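Local atomic coordinates of SUBA (PDB entry 2IY9), a protein that cleaves the host endoplasmic reticulum chaperone BiP as the serine protease subunit of the AB5 subtilase cytotoxin. Residues L96-Y107 / E273-A284; G170-V178 / A292-T300. One frame throughout, in Å; residues are numbered along the deposited sequence.

Contact 1: L96-Y107 / E273-A284; sequences LIASRYGIYGVY and EATAIVSGVLAA
Val106 sits against Gly280 of helix 271-288, where no side chain keeps the two backbones apart. Its CG1 comes 3.4 Å from Gly280 C. CG1 is anti to the backbone N (chi1 168°), which leaves CG2 to reach the preceding turn of the helix. The two methyls part over the helix: Val106 CG1 meets Val281 CG2, and Val106 CG2 lies 4.2 Å from Ile277 CG2.

Leu96 and Ile97 pack nearer the start of the helix. Leu96 lays its CB on Ala276 CB at 3.8 Å and extends CD1 to Glu273 CA. CD1 also touches the aliphatic CB and CG of Glu273, whose chain bends at chi2 and carries the carboxylate away. Ile97 CG1 touches Ala276 CB and lies 3.4 Å from the backbone carbonyl Ala276 O, while CD1 faces Ser279 CB. Ser279 OG is hydrogen-bonded to Asn148 ND2.

The aromatic contact lies at the other end. Ala284 CA stands over one face of the Tyr107 ring, 3.8 Å from its centroid and 11° off the normal, a CH-pi contact. Ala284 CB leans on CD1, and Ala283 CB approaches CD2. The ring of His109 meets that of Tyr107 at about a right angle.

No hydrogen bond crosses the contact. Polar bonds act within 96-107 instead. Val106 N binds Leu96 O, and Tyr107 N binds Ile97 O at 3.0 Å, so the returning chain is tied to the end of helix 84-98. Ser99 OG donates to Ile103 O across the intervening loop.

Ser272, in the first turn of helix 271-288, and His89 of helix 84-98 are the probable charge-relay serine and histidine. The last turn of helix 84-98 and the chain at 106-107 thus pack on helix 271-288 by buried van der Waals contact, glycine and alanine allowing the near approach.

Contact 2: G170-V178 / A292-T300; sequences GRNNDRLIV and ATATELKRT
Asn173 meets the start of helix 294-304 with both its backbone and its side chain. Its O accepts from Ala294 N at 3.0 Å, nearly straight at the hydrogen (167°) but from above the carbonyl plane. Its OD1 takes two bonds from Thr295. The hydroxyl OG1 donates at 2.8 Å from above the amide plane, and the backbone N at 3.0 Å from closer to it. The ND2 side of the amide rests on Thr293 CB. A chi1 of -157° swings the amide away from its own N and over to the first turn of the helix.

Next along the chain, Leu176 divides its methyls. CD2 packs on Ala294 CB and CD1 on Leu297 CB, both at 3.7 Å. Ala294 CB also lies 3.5 Å from Arg175 O.

Farther out, Thr293 is the N-cap, its OG1 accepting from Glu296 N. Asn173 has positive phi and turns the chain out of helix 160-172. Lys145 NZ bonds to both Asp174 O and Ala292 O, joining the two loops. Phe330 of helix 323-331 touches Leu297.

Asn173 thus adds acceptors to an N-capped helix start, beside a parallel strand of the alpha/beta subtilase fold.

From the N terminus, the chain reaches helix 84-98 and the turn after it, the first half of contact 1. It then passes through strands 111-116 and 147-149 to helix 160-172 and strand 176-180, the first half of contact 2. Helix 271-288 returns to 96-107 and closes the first loop. Helix 294-304 follows directly and closes the second on 170-178. The two loops cross, since their segments alternate. The contacts also touch: Val178 packs against Thr275, Val278, Ser279 and Leu282. Helix 271-288 is thereby tied to helix 84-98 and to the central parallel sheet, and helix 294-304 to the loop 173-175 that leads into strand 176-180, an inner strand of that sheet.

Contact 1: L96-Y107 / E273-A284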
# COMPACT_ATOMS: atom_id res chain seq x y z
N LEU A 96 -1.38 9.62 -4.05
CA LEU A 96 -2.60 8.80 -4.02
C LEU A 96 -3.13 8.57 -2.60
O LEU A 96 -4.34 8.53 -2.39
CB LEU A 96 -2.38 7.46 -4.73
CG LEU A 96 -2.12 7.54 -6.24
CD1 LEU A 96 -1.76 6.16 -6.76
CD2 LEU A 96 -3.31 8.16 -7.02
N ILE A 97 -2.21 8.46 -1.65
CA ILE A 97 -2.54 8.31 -0.24
C ILE A 97 -3.05 9.62 0.37
O ILE A 97 -4.07 9.64 1.05
CB ILE A 97 -1.32 7.79 0.56
CG1 ILE A 97 -0.92 6.39 0.09
CG2 ILE A 97 -1.59 7.80 2.08
CD1 ILE A 97 0.48 6.00 0.55
N ALA A 98 -2.34 10.71 0.11
CA ALA A 98 -2.47 11.90 0.99
C ALA A 98 -2.60 13.29 0.35
O ALA A 98 -2.73 14.29 1.08
CB ALA A 98 -1.33 11.89 1.99
N SER A 99 -2.53 13.40 -0.98
CA SER A 99 -2.54 14.74 -1.61
C SER A 99 -3.77 15.57 -1.21
O SER A 99 -4.89 15.07 -1.21
CB SER A 99 -2.43 14.66 -3.14
OG SER A 99 -2.75 15.92 -3.72
N ARG A 100 -3.55 16.84 -0.87
CA ARG A 100 -4.61 17.71 -0.35
C ARG A 100 -5.31 18.55 -1.40
O ARG A 100 -6.35 19.15 -1.14
CB ARG A 100 -4.05 18.60 0.76
CG ARG A 100 -3.55 17.75 1.91
CD ARG A 100 -3.21 18.55 3.15
NE ARG A 100 -2.81 17.60 4.19
CZ ARG A 100 -2.46 17.93 5.43
NH1 ARG A 100 -2.47 19.21 5.82
NH2 ARG A 100 -2.11 16.97 6.28
N TYR A 101 -4.70 18.63 -2.58
CA TYR A 101 -5.31 19.29 -3.73
C TYR A 101 -4.59 18.86 -4.99
O TYR A 101 -3.45 18.40 -4.95
CB TYR A 101 -5.30 20.83 -3.57
CG TYR A 101 -3.95 21.46 -3.25
CD1 TYR A 101 -3.04 21.78 -4.25
CD2 TYR A 101 -3.62 21.76 -1.93
CE1 TYR A 101 -1.80 22.38 -3.93
CE2 TYR A 101 -2.41 22.36 -1.61
CZ TYR A 101 -1.52 22.67 -2.60
OH TYR A 101 -0.33 23.26 -2.24
N GLY A 102 -5.27 19.02 -6.13
CA GLY A 102 -4.73 18.56 -7.41
C GLY A 102 -5.13 17.11 -7.51
O GLY A 102 -6.25 16.80 -7.89
N ILE A 103 -4.23 16.23 -7.11
CA ILE A 103 -4.59 14.83 -6.88
C ILE A 103 -5.46 14.73 -5.61
O ILE A 103 -5.19 15.39 -4.60
CB ILE A 103 -3.32 13.95 -6.76
CG1 ILE A 103 -2.49 14.02 -8.05
CG2 ILE A 103 -3.65 12.49 -6.42
CD1 ILE A 103 -3.30 13.71 -9.33
N TYR A 104 -6.52 13.92 -5.68
CA TYR A 104 -7.38 13.68 -4.53
C TYR A 104 -6.87 12.47 -3.76
O TYR A 104 -7.12 11.32 -4.14
CB TYR A 104 -8.83 13.43 -4.96
CG TYR A 104 -9.52 14.64 -5.54
CD1 TYR A 104 -10.34 15.45 -4.75
CD2 TYR A 104 -9.35 14.98 -6.89
CE1 TYR A 104 -11.00 16.57 -5.30
CE2 TYR A 104 -9.99 16.10 -7.43
CZ TYR A 104 -10.80 16.88 -6.64
OH TYR A 104 -11.42 17.98 -7.22
N GLY A 105 -6.16 12.73 -2.67
CA GLY A 105 -5.68 11.66 -1.82
C GLY A 105 -6.85 10.96 -1.16
O GLY A 105 -7.88 11.59 -0.89
N VAL A 106 -6.72 9.65 -0.95
CA VAL A 106 -7.74 8.87 -0.27
C VAL A 106 -8.02 9.41 1.14
O VAL A 106 -9.19 9.52 1.54
CB VAL A 106 -7.35 7.37 -0.18
CG1 VAL A 106 -8.30 6.62 0.79
CG2 VAL A 106 -7.39 6.74 -1.55
N TYR A 107 -6.95 9.73 1.88
CA TYR A 107 -7.09 10.32 3.21
C TYR A 107 -6.17 11.54 3.32
O TYR A 107 -5.04 11.45 3.81
CB TYR A 107 -6.83 9.28 4.33
CG TYR A 107 -7.21 9.78 5.72
CD1 TYR A 107 -8.50 10.28 5.98
CD2 TYR A 107 -6.30 9.76 6.78
CE1 TYR A 107 -8.86 10.76 7.25
CE2 TYR A 107 -6.64 10.24 8.05
CZ TYR A 107 -7.92 10.73 8.27
OH TYR A 107 -8.28 11.20 9.51
N GLU A 273 -0.28 1.58 -7.77
CA GLU A 273 -1.39 2.50 -7.53
C GLU A 273 -2.46 1.88 -6.62
O GLU A 273 -2.97 2.54 -5.70
CB GLU A 273 -2.03 2.90 -8.86
CG GLU A 273 -1.14 3.78 -9.75
CD GLU A 273 -0.10 3.02 -10.56
OE1 GLU A 273 -0.01 1.76 -10.50
OE2 GLU A 273 0.67 3.69 -11.29
N ALA A 274 -2.80 0.62 -6.90
CA ALA A 274 -3.79 -0.13 -6.11
C ALA A 274 -3.35 -0.24 -4.65
O ALA A 274 -4.15 -0.05 -3.74
CB ALA A 274 -4.01 -1.53 -6.70
N THR A 275 -2.08 -0.54 -4.43
CA THR A 275 -1.54 -0.63 -3.09
C THR A 275 -1.68 0.71 -2.35
O THR A 275 -2.05 0.73 -1.18
CB THR A 275 -0.08 -1.07 -3.14
OG1 THR A 275 -0.00 -2.34 -3.79
CG2 THR A 275 0.52 -1.15 -1.74
N ALA A 276 -1.36 1.81 -3.03
CA ALA A 276 -1.43 3.14 -2.41
C ALA A 276 -2.84 3.42 -1.90
O ALA A 276 -3.05 3.95 -0.80
CB ALA A 276 -0.97 4.21 -3.38
N ILE A 277 -3.82 3.06 -2.72
CA ILE A 277 -5.21 3.30 -2.40
C ILE A 277 -5.64 2.52 -1.15
O ILE A 277 -6.33 3.07 -0.27
CB ILE A 277 -6.09 3.01 -3.64
CG1 ILE A 277 -5.87 4.11 -4.69
CG2 ILE A 277 -7.58 2.91 -3.26
CD1 ILE A 277 -6.41 3.81 -6.09
N VAL A 278 -5.22 1.26 -1.06
CA VAL A 278 -5.55 0.44 0.12
C VAL A 278 -4.93 1.05 1.38
O VAL A 278 -5.59 1.12 2.43
CB VAL A 278 -5.14 -1.04 -0.04
CG1 VAL A 278 -5.27 -1.78 1.30
CG2 VAL A 278 -6.02 -1.72 -1.10
N SER A 279 -3.69 1.50 1.27
CA SER A 279 -3.01 2.19 2.36
C SER A 279 -3.76 3.43 2.82
O SER A 279 -3.81 3.71 4.01
CB SER A 279 -1.57 2.58 1.98
OG SER A 279 -0.75 1.42 1.92
N GLY A 280 -4.33 4.19 1.87
CA GLY A 280 -5.12 5.37 2.25
C GLY A 280 -6.37 5.00 3.04
O GLY A 280 -6.76 5.71 3.98
N VAL A 281 -7.00 3.90 2.67
CA VAL A 281 -8.19 3.42 3.38
C VAL A 281 -7.79 2.97 4.79
O VAL A 281 -8.42 3.34 5.76
CB VAL A 281 -8.93 2.29 2.61
CG1 VAL A 281 -10.11 1.73 3.44
CG2 VAL A 281 -9.40 2.80 1.23
N LEU A 282 -6.71 2.20 4.90
CA LEU A 282 -6.23 1.80 6.21
C LEU A 282 -5.84 3.02 7.06
O LEU A 282 -6.10 3.04 8.27
CB LEU A 282 -5.07 0.81 6.10
CG LEU A 282 -5.42 -0.64 5.74
CD1 LEU A 282 -4.13 -1.34 5.22
CD2 LEU A 282 -6.01 -1.40 6.92
N ALA A 283 -5.25 4.03 6.44
CA ALA A 283 -4.92 5.29 7.15
C ALA A 283 -6.17 5.93 7.75
O ALA A 283 -6.17 6.34 8.91
CB ALA A 283 -4.20 6.27 6.22
N ALA A 284 -7.23 6.01 6.94
CA ALA A 284 -8.51 6.56 7.36
C ALA A 284 -9.09 5.80 8.55
O ALA A 284 -9.56 6.40 9.51
CB ALA A 284 -9.49 6.57 6.19

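Contact 2: G170-V178 / A292-T300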
# COMPACT_ATOMS: atom_id res chain seq x y z
N GLY A 170 4.66 -9.64 12.86
CA GLY A 170 3.38 -10.31 13.09
C GLY A 170 3.12 -10.54 14.57
O GLY A 170 2.05 -10.20 15.09
N ARG A 171 4.12 -11.09 15.25
CA ARG A 171 4.03 -11.31 16.69
C ARG A 171 3.78 -10.01 17.47
O ARG A 171 3.00 -10.00 18.42
CB ARG A 171 5.27 -12.03 17.20
CG ARG A 171 5.24 -13.52 16.91
CD ARG A 171 6.39 -14.26 17.57
NE ARG A 171 7.70 -13.78 17.14
CZ ARG A 171 8.33 -14.15 16.02
NH1 ARG A 171 7.77 -15.01 15.17
NH2 ARG A 171 9.52 -13.66 15.76
N ASN A 172 4.42 -8.93 17.04
CA ASN A 172 4.26 -7.61 17.67
C ASN A 172 2.84 -7.08 17.55
O ASN A 172 2.36 -6.36 18.42
CB ASN A 172 5.25 -6.61 17.05
CG ASN A 172 6.70 -6.99 17.29
OD1 ASN A 172 7.01 -7.84 18.13
ND2 ASN A 172 7.61 -6.37 16.54
N ASN A 173 2.17 -7.43 16.45
CA ASN A 173 0.76 -7.13 16.25
C ASN A 173 0.44 -5.62 16.29
O ASN A 173 -0.64 -5.21 16.74
CB ASN A 173 -0.08 -7.90 17.28
CG ASN A 173 -1.52 -8.10 16.83
OD1 ASN A 173 -1.85 -7.90 15.65
ND2 ASN A 173 -2.38 -8.48 17.76
N ASP A 174 1.38 -4.81 15.82
CA ASP A 174 1.23 -3.36 15.92
C ASP A 174 1.16 -2.66 14.56
O ASP A 174 0.47 -1.65 14.42
CB ASP A 174 2.33 -2.74 16.80
CG ASP A 174 3.74 -3.17 16.39
OD1 ASP A 174 3.90 -4.02 15.48
OD2 ASP A 174 4.70 -2.64 17.00
N ARG A 175 1.86 -3.20 13.57
CA ARG A 175 1.96 -2.52 12.27
C ARG A 175 1.56 -3.43 11.12
O ARG A 175 1.62 -4.66 11.23
CB ARG A 175 3.37 -1.99 12.04
CG ARG A 175 3.89 -1.12 13.17
CD ARG A 175 5.27 -0.52 12.87
NE ARG A 175 5.83 0.09 14.07
CZ ARG A 175 5.55 1.32 14.49
NH1 ARG A 175 4.74 2.10 13.79
NH2 ARG A 175 6.11 1.78 15.60
N LEU A 176 1.15 -2.80 10.01
CA LEU A 176 0.76 -3.51 8.81
C LEU A 176 1.59 -3.08 7.62
O LEU A 176 1.91 -1.90 7.47
CB LEU A 176 -0.71 -3.26 8.48
CG LEU A 176 -1.70 -3.93 9.42
CD1 LEU A 176 -3.07 -3.39 9.12
CD2 LEU A 176 -1.62 -5.48 9.32
N ILE A 177 1.91 -4.05 6.77
CA ILE A 177 2.60 -3.75 5.51
C ILE A 177 1.63 -4.00 4.37
O ILE A 177 1.09 -5.11 4.22
CB ILE A 177 3.86 -4.59 5.33
CG1 ILE A 177 4.91 -4.15 6.36
CG2 ILE A 177 4.42 -4.43 3.92
CD1 ILE A 177 6.19 -4.92 6.26
N VAL A 178 1.40 -2.95 3.60
CA VAL A 178 0.55 -3.04 2.42
C VAL A 178 1.49 -3.15 1.23
O VAL A 178 2.26 -2.22 0.94
CB VAL A 178 -0.39 -1.82 2.33
CG1 VAL A 178 -1.45 -2.05 1.23
CG2 VAL A 178 -1.07 -1.58 3.68
N ALA A 292 -5.29 0.36 17.90
CA ALA A 292 -5.85 -0.95 17.54
C ALA A 292 -4.75 -1.89 17.07
O ALA A 292 -3.69 -1.44 16.63
CB ALA A 292 -6.92 -0.82 16.47
N THR A 293 -4.99 -3.19 17.19
CA THR A 293 -4.00 -4.17 16.77
C THR A 293 -3.98 -4.23 15.26
O THR A 293 -4.99 -3.93 14.60
CB THR A 293 -4.29 -5.57 17.34
OG1 THR A 293 -5.52 -6.07 16.81
CG2 THR A 293 -4.35 -5.54 18.87
N ALA A 294 -2.83 -4.61 14.71
CA ALA A 294 -2.67 -4.90 13.29
C ALA A 294 -3.70 -5.95 12.85
O ALA A 294 -4.33 -5.80 11.81
CB ALA A 294 -1.28 -5.40 13.01
N THR A 295 -3.88 -6.98 13.68
CA THR A 295 -4.84 -8.04 13.36
C THR A 295 -6.26 -7.49 13.18
O THR A 295 -6.94 -7.85 12.21
CB THR A 295 -4.80 -9.19 14.41
OG1 THR A 295 -3.49 -9.78 14.41
CG2 THR A 295 -5.83 -10.28 14.06
N GLU A 296 -6.69 -6.61 14.07
CA GLU A 296 -8.03 -6.03 13.98
C GLU A 296 -8.22 -5.16 12.73
O GLU A 296 -9.25 -5.26 12.06
CB GLU A 296 -8.42 -5.24 15.24
CG GLU A 296 -9.90 -4.79 15.22
CD GLU A 296 -10.26 -3.72 16.25
OE1 GLU A 296 -9.44 -3.42 17.16
OE2 GLU A 296 -11.39 -3.17 16.14
N LEU A 297 -7.24 -4.31 12.43
CA LEU A 297 -7.26 -3.51 11.20
C LEU A 297 -7.34 -4.39 9.97
O LEU A 297 -8.20 -4.20 9.11
CB LEU A 297 -6.04 -2.59 11.13
CG LEU A 297 -6.15 -1.25 11.87
CD1 LEU A 297 -4.75 -0.69 12.14
CD2 LEU A 297 -6.97 -0.26 11.05
N LYS A 298 -6.44 -5.39 9.89
CA LYS A 298 -6.41 -6.30 8.74
C LYS A 298 -7.74 -7.06 8.59
O LYS A 298 -8.31 -7.10 7.49
CB LYS A 298 -5.25 -7.28 8.84
CG LYS A 298 -5.18 -8.27 7.67
CD LYS A 298 -3.82 -8.98 7.60
CE LYS A 298 -3.84 -10.02 6.50
NZ LYS A 298 -2.54 -10.72 6.41
N ARG A 299 -8.21 -7.65 9.69
CA ARG A 299 -9.49 -8.35 9.71
C ARG A 299 -10.66 -7.47 9.24
O ARG A 299 -11.44 -7.88 8.39
CB ARG A 299 -9.78 -8.91 11.12
CG ARG A 299 -11.07 -9.71 11.23
CD ARG A 299 -11.31 -10.22 12.67
NE ARG A 299 -11.49 -9.12 13.62
CZ ARG A 299 -10.64 -8.80 14.60
NH1 ARG A 299 -9.52 -9.50 14.79
NH2 ARG A 299 -10.91 -7.78 15.40
N THR A 300 -10.78 -6.26 9.79
CA THR A 300 -11.89 -5.39 9.38
C THR A 300 -11.80 -5.07 7.89
O THR A 300 -12.81 -5.11 7.19
CB THR A 300 -11.99 -4.13 10.25
OG1 THR A 300 -12.20 -4.51 11.61
CG2 THR A 300 -13.16 -3.25 9.79